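D-hydantoinase (Ralstonia pickettii, PDB 1NFG) probably catalyses the stereospecific, zinc-dependent hydrolysis of the cyclic amide bond of D-hydantoin derivatives. Local coordinates at residues A[261-273]-A[285-299]. Residues are numbered along the deposited sequence; the frame is centred on the assembly and turned at random.
Sequences TCTHYLYLTKEDL and FTPPARAKKDHDVLW
Leu268 O is gripped twice: His295 NE2 donates to it at 2.8 Å and a water, shared with Arg290 N, at 2.7 Å. The acceptor lies only 4° out of the imidazole plane, whereas the donor stands above the carbonyl plane. With CG anti to the carbonyl carbon (chi1 -66°), His295 turns its ring so that NE2 reaches Leu268 O. Leu266 C and Tyr267 N cover one imidazole face, Lys292 CA and Ala291 O the opposite one; this sandwich and the in-plane bond together probably hold the ring's rotation. Lys270 N bonds Arg290 O at 2.8 Å.

Tyr265 OH donates to Pro287 O (2.8 Å), the carbonyl of a proline preceded by a cis peptide bond. His264 CD2 points at the centre of the Phe285 face, an edge-to-face pair with planes at 75°. Leu266 CD1 sits over the six-membered ring of Trp299, 3.8 Å from its centroid, a CH-pi contact.

The contact joins the loop after barrel strand 257-262 to loop 285-291 and the first turns of helix 292-303, in a TIM-barrel amidohydrolase. Thr286, a probable substrate-binding residue, bonds Asn335; helix 204-208 packs on Leu273 and Pro288, and helix 343-352 on Tyr267.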
ATOM      1  N   THR A 261      -6.340  -4.636  20.684  1.00 18.70           N
ATOM      2  CA  THR A 261      -7.701  -4.160  20.425  1.00 19.37           C
ATOM      3  C   THR A 261      -8.458  -4.418  21.712  1.00 19.52           C
ATOM      4  O   THR A 261      -7.905  -4.991  22.662  1.00 18.53           O
ATOM      5  CB  THR A 261      -8.445  -4.911  19.318  1.00 17.50           C
ATOM      6  OG1 THR A 261      -7.525  -5.301  18.302  1.00 26.50           O
ATOM      7  CG2 THR A 261      -9.492  -3.999  18.694  1.00 11.82           C
ATOM      8  N   CYS A 262      -9.720  -4.011  21.740  1.00 16.99           N
ATOM      9  CA  CYS A 262     -10.508  -4.198  22.930  1.00 18.31           C
ATOM     10  C   CYS A 262     -11.865  -4.761  22.564  1.00 19.70           C
ATOM     11  O   CYS A 262     -12.470  -4.376  21.569  1.00 20.72           O
ATOM     12  CB  CYS A 262     -10.629  -2.866  23.688  1.00 17.54           C
ATOM     13  SG  CYS A 262      -9.006  -2.110  24.113  1.00 15.93           S
ATOM     14  N   THR A 263     -12.322  -5.688  23.390  1.00 20.46           N
ATOM     15  CA  THR A 263     -13.584  -6.369  23.206  1.00 20.55           C
ATOM     16  C   THR A 263     -14.650  -5.603  22.434  1.00 23.12           C
ATOM     17  O   THR A 263     -15.123  -6.075  21.397  1.00 24.57           O
ATOM     18  CB  THR A 263     -14.161  -6.762  24.563  1.00 19.95           C
ATOM     19  OG1 THR A 263     -13.108  -7.285  25.387  1.00 19.79           O
ATOM     20  CG2 THR A 263     -15.258  -7.807  24.395  1.00 16.29           C
ATOM     21  N   HIS A 264     -15.028  -4.425  22.926  1.00 24.58           N
ATOM     22  CA  HIS A 264     -16.087  -3.645  22.279  1.00 24.85           C
ATOM     23  C   HIS A 264     -15.829  -3.232  20.831  1.00 24.39           C
ATOM     24  O   HIS A 264     -16.768  -2.938  20.091  1.00 24.55           O
ATOM     25  CB  HIS A 264     -16.457  -2.416  23.133  1.00 24.15           C
ATOM     26  CG  HIS A 264     -15.281  -1.614  23.594  1.00 24.65           C
ATOM     27  ND1 HIS A 264     -14.319  -2.124  24.438  1.00 24.50           N
ATOM     28  CD2 HIS A 264     -14.907  -0.343  23.318  1.00 24.81           C
ATOM     29  CE1 HIS A 264     -13.399  -1.201  24.660  1.00 24.45           C
ATOM     30  NE2 HIS A 264     -13.731  -0.111  23.991  1.00 24.49           N
ATOM     31  N   TYR A 265     -14.568  -3.216  20.418  1.00 23.59           N
ATOM     32  CA  TYR A 265     -14.248  -2.855  19.046  1.00 23.85           C
ATOM     33  C   TYR A 265     -14.478  -4.027  18.095  1.00 24.39           C
ATOM     34  O   TYR A 265     -14.269  -3.909  16.887  1.00 25.92           O
ATOM     35  CB  TYR A 265     -12.809  -2.356  18.959  1.00 23.01           C
ATOM     36  CG  TYR A 265     -12.622  -1.056  19.700  1.00 25.31           C
ATOM     37  CD1 TYR A 265     -13.352   0.080  19.343  1.00 24.81           C
ATOM     38  CD2 TYR A 265     -11.743  -0.964  20.779  1.00 25.35           C
ATOM     39  CE1 TYR A 265     -13.214   1.272  20.043  1.00 25.70           C
ATOM     40  CE2 TYR A 265     -11.595   0.227  21.486  1.00 26.40           C
ATOM     41  CZ  TYR A 265     -12.334   1.340  21.113  1.00 26.85           C
ATOM     42  OH  TYR A 265     -12.185   2.522  21.808  1.00 28.21           O
ATOM     43  N   LEU A 266     -14.917  -5.155  18.647  1.00 23.14           N
ATOM     44  CA  LEU A 266     -15.206  -6.345  17.853  1.00 21.98           C
ATOM     45  C   LEU A 266     -16.715  -6.579  17.845  1.00 22.07           C
ATOM     46  O   LEU A 266     -17.201  -7.512  17.206  1.00 22.85           O
ATOM     47  CB  LEU A 266     -14.535  -7.578  18.463  1.00 20.65           C
ATOM     48  CG  LEU A 266     -13.022  -7.610  18.653  1.00 21.64           C
ATOM     49  CD1 LEU A 266     -12.654  -8.861  19.423  1.00 19.54           C
ATOM     50  CD2 LEU A 266     -12.316  -7.584  17.305  1.00 22.44           C
ATOM     51  N   TYR A 267     -17.455  -5.724  18.540  1.00 21.38           N
ATOM     52  CA  TYR A 267     -18.890  -5.910  18.648  1.00 22.54           C
ATOM     53  C   TYR A 267     -19.765  -4.681  18.501  1.00 23.54           C
ATOM     54  O   TYR A 267     -20.904  -4.786  18.051  1.00 24.94           O
ATOM     55  CB  TYR A 267     -19.205  -6.564  19.997  1.00 23.59           C
ATOM     56  CG  TYR A 267     -18.753  -8.001  20.105  1.00 24.48           C
ATOM     57  CD1 TYR A 267     -19.514  -9.028  19.556  1.00 23.10           C
ATOM     58  CD2 TYR A 267     -17.557  -8.334  20.741  1.00 23.93           C
ATOM     59  CE1 TYR A 267     -19.107 -10.347  19.634  1.00 24.08           C
ATOM     60  CE2 TYR A 267     -17.136  -9.657  20.824  1.00 24.87           C
ATOM     61  CZ  TYR A 267     -17.920 -10.660  20.266  1.00 26.27           C
ATOM     62  OH  TYR A 267     -17.524 -11.979  20.332  1.00 28.32           O
ATOM     63  N   LEU A 268     -19.257  -3.519  18.888  1.00 23.88           N
ATOM     64  CA  LEU A 268     -20.066  -2.310  18.818  1.00 24.31           C
ATOM     65  C   LEU A 268     -19.762  -1.435  17.614  1.00 24.77           C
ATOM     66  O   LEU A 268     -18.674  -1.494  17.044  1.00 25.55           O
ATOM     67  CB  LEU A 268     -19.898  -1.518  20.118  1.00 24.47           C
ATOM     68  CG  LEU A 268     -20.077  -2.371  21.385  1.00 24.25           C
ATOM     69  CD1 LEU A 268     -19.974  -1.489  22.609  1.00 25.88           C
ATOM     70  CD2 LEU A 268     -21.425  -3.076  21.364  1.00 23.32           C
ATOM     71  N   THR A 269     -20.735  -0.623  17.222  1.00 26.20           N
ATOM     72  CA  THR A 269     -20.568   0.267  16.073  1.00 27.72           C
ATOM     73  C   THR A 269     -21.075   1.654  16.421  1.00 28.24           C
ATOM     74  O   THR A 269     -21.878   1.810  17.339  1.00 27.73           O
ATOM     75  CB  THR A 269     -21.364  -0.219  14.866  1.00 27.12           C
ATOM     76  OG1 THR A 269     -22.764  -0.104  15.155  1.00 26.82           O
ATOM     77  CG2 THR A 269     -21.023  -1.667  14.556  1.00 26.19           C
ATOM     78  N   LYS A 270     -20.628   2.654  15.668  1.00 29.22           N
ATOM     79  CA  LYS A 270     -21.040   4.021  15.929  1.00 30.05           C
ATOM     80  C   LYS A 270     -22.555   4.162  15.920  1.00 29.87           C
ATOM     81  O   LYS A 270     -23.093   5.076  16.534  1.00 30.11           O
ATOM     82  CB  LYS A 270     -20.409   4.983  14.920  1.00 29.95           C
ATOM     83  CG  LYS A 270     -20.946   4.877  13.522  1.00 33.66           C
ATOM     84  CD  LYS A 270     -20.382   5.978  12.645  1.00 34.92           C
ATOM     85  CE  LYS A 270     -21.020   5.959  11.267  1.00 37.25           C
ATOM     86  NZ  LYS A 270     -20.474   7.050  10.414  1.00 40.93           N
ATOM     87  N   GLU A 271     -23.249   3.255  15.242  1.00 30.87           N
ATOM     88  CA  GLU A 271     -24.704   3.327  15.210  1.00 33.84           C
ATOM     89  C   GLU A 271     -25.275   3.116  16.608  1.00 34.80           C
ATOM     90  O   GLU A 271     -26.396   3.531  16.899  1.00 34.94           O
ATOM     91  CB  GLU A 271     -25.285   2.289  14.249  1.00 36.32           C
ATOM     92  CG  GLU A 271     -25.185   2.662  12.773  1.00 39.58           C
ATOM     93  CD  GLU A 271     -23.751   2.833  12.297  1.00 42.90           C
ATOM     94  OE1 GLU A 271     -22.932   1.915  12.534  1.00 45.17           O
ATOM     95  OE2 GLU A 271     -23.444   3.881  11.680  1.00 43.07           O
ATOM     96  N   ASP A 272     -24.499   2.474  17.476  1.00 35.91           N
ATOM     97  CA  ASP A 272     -24.939   2.240  18.848  1.00 36.55           C
ATOM     98  C   ASP A 272     -25.099   3.567  19.601  1.00 37.04           C
ATOM     99  O   ASP A 272     -25.884   3.662  20.548  1.00 36.19           O
ATOM    100  CB  ASP A 272     -23.941   1.342  19.593  1.00 36.96           C
ATOM    101  CG  ASP A 272     -24.035  -0.116  19.176  1.00 37.49           C
ATOM    102  OD1 ASP A 272     -25.155  -0.671  19.221  1.00 37.73           O
ATOM    103  OD2 ASP A 272     -22.991  -0.707  18.812  1.00 37.43           O
ATOM    104  N   LEU A 273     -24.352   4.587  19.184  1.00 36.90           N
ATOM    105  CA  LEU A 273     -24.438   5.896  19.822  1.00 37.16           C
ATOM    106  C   LEU A 273     -25.720   6.604  19.409  1.00 38.25           C
ATOM    107  O   LEU A 273     -26.010   7.708  19.869  1.00 39.37           O
ATOM    108  CB  LEU A 273     -23.235   6.765  19.450  1.00 36.32           C
ATOM    109  CG  LEU A 273     -21.912   6.438  20.138  1.00 36.74           C
ATOM    110  CD1 LEU A 273     -21.396   5.109  19.644  1.00 39.94           C
ATOM    111  CD2 LEU A 273     -20.901   7.515  19.834  1.00 39.34           C
ATOM    112  N   PHE A 285     -17.191   5.915  24.215  1.00 24.75           N
ATOM    113  CA  PHE A 285     -15.845   5.560  24.644  1.00 24.25           C
ATOM    114  C   PHE A 285     -14.905   6.007  23.538  1.00 23.60           C
ATOM    115  O   PHE A 285     -15.349   6.323  22.432  1.00 22.56           O
ATOM    116  CB  PHE A 285     -15.719   4.058  24.919  1.00 24.12           C
ATOM    117  CG  PHE A 285     -16.378   3.190  23.896  1.00 25.07           C
ATOM    118  CD1 PHE A 285     -15.819   3.025  22.636  1.00 24.70           C
ATOM    119  CD2 PHE A 285     -17.563   2.526  24.199  1.00 24.12           C
ATOM    120  CE1 PHE A 285     -16.430   2.211  21.697  1.00 26.04           C
ATOM    121  CE2 PHE A 285     -18.180   1.711  23.269  1.00 23.80           C
ATOM    122  CZ  PHE A 285     -17.615   1.551  22.014  1.00 24.69           C
ATOM    123  N   THR A 286     -13.612   6.037  23.837  1.00 22.40           N
ATOM    124  CA  THR A 286     -12.628   6.506  22.879  1.00 21.77           C
ATOM    125  C   THR A 286     -11.461   5.548  22.656  1.00 21.31           C
ATOM    126  O   THR A 286     -10.937   4.974  23.607  1.00 21.61           O
ATOM    127  CB  THR A 286     -12.077   7.869  23.346  1.00 23.41           C
ATOM    128  OG1 THR A 286     -13.152   8.816  23.398  1.00 25.51           O
ATOM    129  CG2 THR A 286     -10.988   8.373  22.412  1.00 22.66           C
ATOM    130  N   PRO A 287     -11.040   5.366  21.388  1.00 20.86           N
ATOM    131  CA  PRO A 287     -11.620   6.009  20.206  1.00 19.45           C
ATOM    132  C   PRO A 287     -13.070   5.583  20.016  1.00 20.43           C
ATOM    133  O   PRO A 287     -13.533   4.635  20.653  1.00 22.39           O
ATOM    134  CB  PRO A 287     -10.706   5.542  19.084  1.00 18.80           C
ATOM    135  CG  PRO A 287      -9.375   5.507  19.757  1.00 18.29           C
ATOM    136  CD  PRO A 287      -9.711   4.811  21.064  1.00 21.55           C
ATOM    137  N   PRO A 288     -13.807   6.270  19.133  1.00 20.60           N
ATOM    138  CA  PRO A 288     -15.217   5.948  18.885  1.00 20.04           C
ATOM    139  C   PRO A 288     -15.462   4.571  18.287  1.00 20.40           C
ATOM    140  O   PRO A 288     -14.597   4.009  17.615  1.00 19.56           O
ATOM    141  CB  PRO A 288     -15.666   7.049  17.917  1.00 19.64           C
ATOM    142  CG  PRO A 288     -14.658   8.128  18.090  1.00 19.14           C
ATOM    143  CD  PRO A 288     -13.374   7.378  18.267  1.00 19.59           C
ATOM    144  N   ALA A 289     -16.658   4.042  18.530  1.00 20.74           N
ATOM    145  CA  ALA A 289     -17.054   2.758  17.973  1.00 20.49           C
ATOM    146  C   ALA A 289     -17.026   2.948  16.458  1.00 20.64           C
ATOM    147  O   ALA A 289     -17.467   3.981  15.948  1.00 20.00           O
ATOM    148  CB  ALA A 289     -18.452   2.405  18.426  1.00 19.41           C
ATOM    149  N   ARG A 290     -16.517   1.955  15.739  1.00 20.69           N
ATOM    150  CA  ARG A 290     -16.422   2.044  14.290  1.00 21.09           C
ATOM    151  C   ARG A 290     -17.576   1.385  13.533  1.00 22.09           C
ATOM    152  O   ARG A 290     -18.742   1.595  13.862  1.00 22.70           O
ATOM    153  CB  ARG A 290     -15.088   1.456  13.848  1.00 20.88           C
ATOM    154  CG  ARG A 290     -13.893   2.095  14.540  1.00 21.28           C
ATOM    155  CD  ARG A 290     -13.952   3.611  14.448  1.00 20.56           C
ATOM    156  NE  ARG A 290     -12.690   4.231  14.841  1.00 20.82           N
ATOM    157  CZ  ARG A 290     -12.506   5.544  14.949  1.00 20.83           C
ATOM    158  NH1 ARG A 290     -13.504   6.383  14.696  1.00 20.50           N
ATOM    159  NH2 ARG A 290     -11.320   6.016  15.309  1.00 21.17           N
ATOM    160  N   ALA A 291     -17.254   0.596  12.511  1.00 23.65           N
ATOM    161  CA  ALA A 291     -18.281  -0.080  11.721  1.00 25.11           C
ATOM    162  C   ALA A 291     -18.043  -1.584  11.679  1.00 27.16           C
ATOM    163  O   ALA A 291     -16.963  -2.057  12.049  1.00 28.30           O
ATOM    164  CB  ALA A 291     -18.297   0.478  10.315  1.00 23.12           C
ATOM    165  N   LYS A 292     -19.044  -2.333  11.219  1.00 27.60           N
ATOM    166  CA  LYS A 292     -18.925  -3.784  11.131  1.00 28.45           C
ATOM    167  C   LYS A 292     -17.750  -4.241  10.275  1.00 28.58           C
ATOM    168  O   LYS A 292     -17.122  -5.259  10.574  1.00 29.25           O
ATOM    169  CB  LYS A 292     -20.213  -4.395  10.580  1.00 31.29           C
ATOM    170  CG  LYS A 292     -21.400  -4.253  11.519  1.00 37.13           C
ATOM    171  CD  LYS A 292     -22.622  -5.001  11.010  1.00 41.15           C
ATOM    172  CE  LYS A 292     -23.784  -4.907  11.999  1.00 43.07           C
ATOM    173  NZ  LYS A 292     -24.992  -5.652  11.524  1.00 44.75           N
ATOM    174  N   LYS A 293     -17.446  -3.503   9.213  1.00 26.77           N
ATOM    175  CA  LYS A 293     -16.338  -3.901   8.359  1.00 25.88           C
ATOM    176  C   LYS A 293     -15.048  -3.850   9.164  1.00 25.64           C
ATOM    177  O   LYS A 293     -14.091  -4.578   8.883  1.00 26.15           O
ATOM    178  CB  LYS A 293     -16.255  -3.004   7.115  1.00 26.67           C
ATOM    179  CG  LYS A 293     -16.003  -1.526   7.374  1.00 28.40           C
ATOM    180  CD  LYS A 293     -14.534  -1.165   7.225  1.00 28.42           C
ATOM    181  CE  LYS A 293     -14.334   0.343   7.337  1.00 29.58           C
ATOM    182  NZ  LYS A 293     -12.898   0.747   7.254  1.00 29.89           N
ATOM    183  N   ASP A 294     -15.020  -3.001  10.183  1.00 23.88           N
ATOM    184  CA  ASP A 294     -13.832  -2.908  11.015  1.00 23.41           C
ATOM    185  C   ASP A 294     -13.779  -4.143  11.921  1.00 22.56           C
ATOM    186  O   ASP A 294     -12.698  -4.612  12.283  1.00 21.66           O
ATOM    187  CB  ASP A 294     -13.855  -1.611  11.828  1.00 23.37           C
ATOM    188  CG  ASP A 294     -13.800  -0.365  10.942  1.00 23.00           C
ATOM    189  OD1 ASP A 294     -12.716  -0.063  10.393  1.00 20.43           O
ATOM    190  OD2 ASP A 294     -14.849   0.305  10.789  1.00 22.86           O
ATOM    191  N   HIS A 295     -14.948  -4.679  12.271  1.00 21.31           N
ATOM    192  CA  HIS A 295     -14.999  -5.882  13.099  1.00 21.97           C
ATOM    193  C   HIS A 295     -14.320  -7.024  12.339  1.00 23.52           C
ATOM    194  O   HIS A 295     -13.521  -7.774  12.905  1.00 23.69           O
ATOM    195  CB  HIS A 295     -16.442  -6.302  13.388  1.00 20.34           C
ATOM    196  CG  HIS A 295     -17.206  -5.340  14.240  1.00 18.84           C
ATOM    197  ND1 HIS A 295     -18.566  -5.446  14.434  1.00 17.94           N
ATOM    198  CD2 HIS A 295     -16.809  -4.257  14.947  1.00 19.41           C
ATOM    199  CE1 HIS A 295     -18.976  -4.466  15.219  1.00 18.34           C
ATOM    200  NE2 HIS A 295     -17.929  -3.730  15.545  1.00 19.60           N
ATOM    201  N   ASP A 296     -14.647  -7.160  11.055  1.00 23.77           N
ATOM    202  CA  ASP A 296     -14.057  -8.225  10.253  1.00 24.00           C
ATOM    203  C   ASP A 296     -12.562  -8.008  10.138  1.00 22.95           C
ATOM    204  O   ASP A 296     -11.775  -8.940  10.292  1.00 23.75           O
ATOM    205  CB  ASP A 296     -14.671  -8.268   8.856  1.00 26.42           C
ATOM    206  CG  ASP A 296     -16.178  -8.375   8.884  1.00 29.75           C
ATOM    207  OD1 ASP A 296     -16.721  -9.033   9.803  1.00 30.36           O
ATOM    208  OD2 ASP A 296     -16.818  -7.808   7.973  1.00 32.68           O
ATOM    209  N   VAL A 297     -12.172  -6.771   9.864  1.00 20.39           N
ATOM    210  CA  VAL A 297     -10.765  -6.447   9.738  1.00 18.24           C
ATOM    211  C   VAL A 297     -10.005  -6.874  10.985  1.00 17.45           C
ATOM    212  O   VAL A 297      -8.977  -7.546  10.894  1.00 16.57           O
ATOM    213  CB  VAL A 297     -10.568  -4.929   9.515  1.00 17.70           C
ATOM    214  CG1 VAL A 297      -9.120  -4.539   9.765  1.00 15.11           C
ATOM    215  CG2 VAL A 297     -10.962  -4.570   8.096  1.00 16.65           C
ATOM    216  N   LEU A 298     -10.523  -6.483  12.148  1.00 17.23           N
ATOM    217  CA  LEU A 298      -9.893  -6.798  13.426  1.00 17.15           C
ATOM    218  C   LEU A 298      -9.859  -8.303  13.712  1.00 16.79           C
ATOM    219  O   LEU A 298      -8.809  -8.848  14.085  1.00 16.27           O
ATOM    220  CB  LEU A 298     -10.608  -6.050  14.561  1.00 17.25           C
ATOM    221  CG  LEU A 298     -10.478  -4.519  14.526  1.00 17.21           C
ATOM    222  CD1 LEU A 298     -11.404  -3.901  15.559  1.00 14.54           C
ATOM    223  CD2 LEU A 298      -9.025  -4.106  14.770  1.00 14.78           C
ATOM    224  N   TRP A 299     -10.994  -8.975  13.544  1.00 15.19           N
ATOM    225  CA  TRP A 299     -11.028 -10.414  13.764  1.00 15.97           C
ATOM    226  C   TRP A 299     -10.034 -11.113  12.835  1.00 16.39           C
ATOM    227  O   TRP A 299      -9.346 -12.036  13.264  1.00 17.17           O
ATOM    228  CB  TRP A 299     -12.430 -10.977  13.534  1.00 16.42           C
ATOM    229  CG  TRP A 299     -13.382 -10.822  14.708  1.00 18.92           C
ATOM    230  CD1 TRP A 299     -14.538 -10.091  14.736  1.00 18.43           C
ATOM    231  CD2 TRP A 299     -13.291 -11.471  15.989  1.00 18.46           C
ATOM    232  NE1 TRP A 299     -15.173 -10.250  15.946  1.00 19.70           N
ATOM    233  CE2 TRP A 299     -14.430 -11.093  16.733  1.00 18.83           C
ATOM    234  CE3 TRP A 299     -12.360 -12.339  16.576  1.00 18.91           C
ATOM    235  CZ2 TRP A 299     -14.665 -11.553  18.034  1.00 17.57           C
ATOM    236  CZ3 TRP A 299     -12.595 -12.797  17.875  1.00 17.57           C
ATOM    237  CH2 TRP A 299     -13.738 -12.401  18.585  1.00 16.85           C
TER
HETATM  238  O   HOH W   1     -18.353  -9.936  16.094  1.00 26.77           O
HETATM  239  O   HOH W   2     -16.116  -0.519  16.865  1.00  9.48           O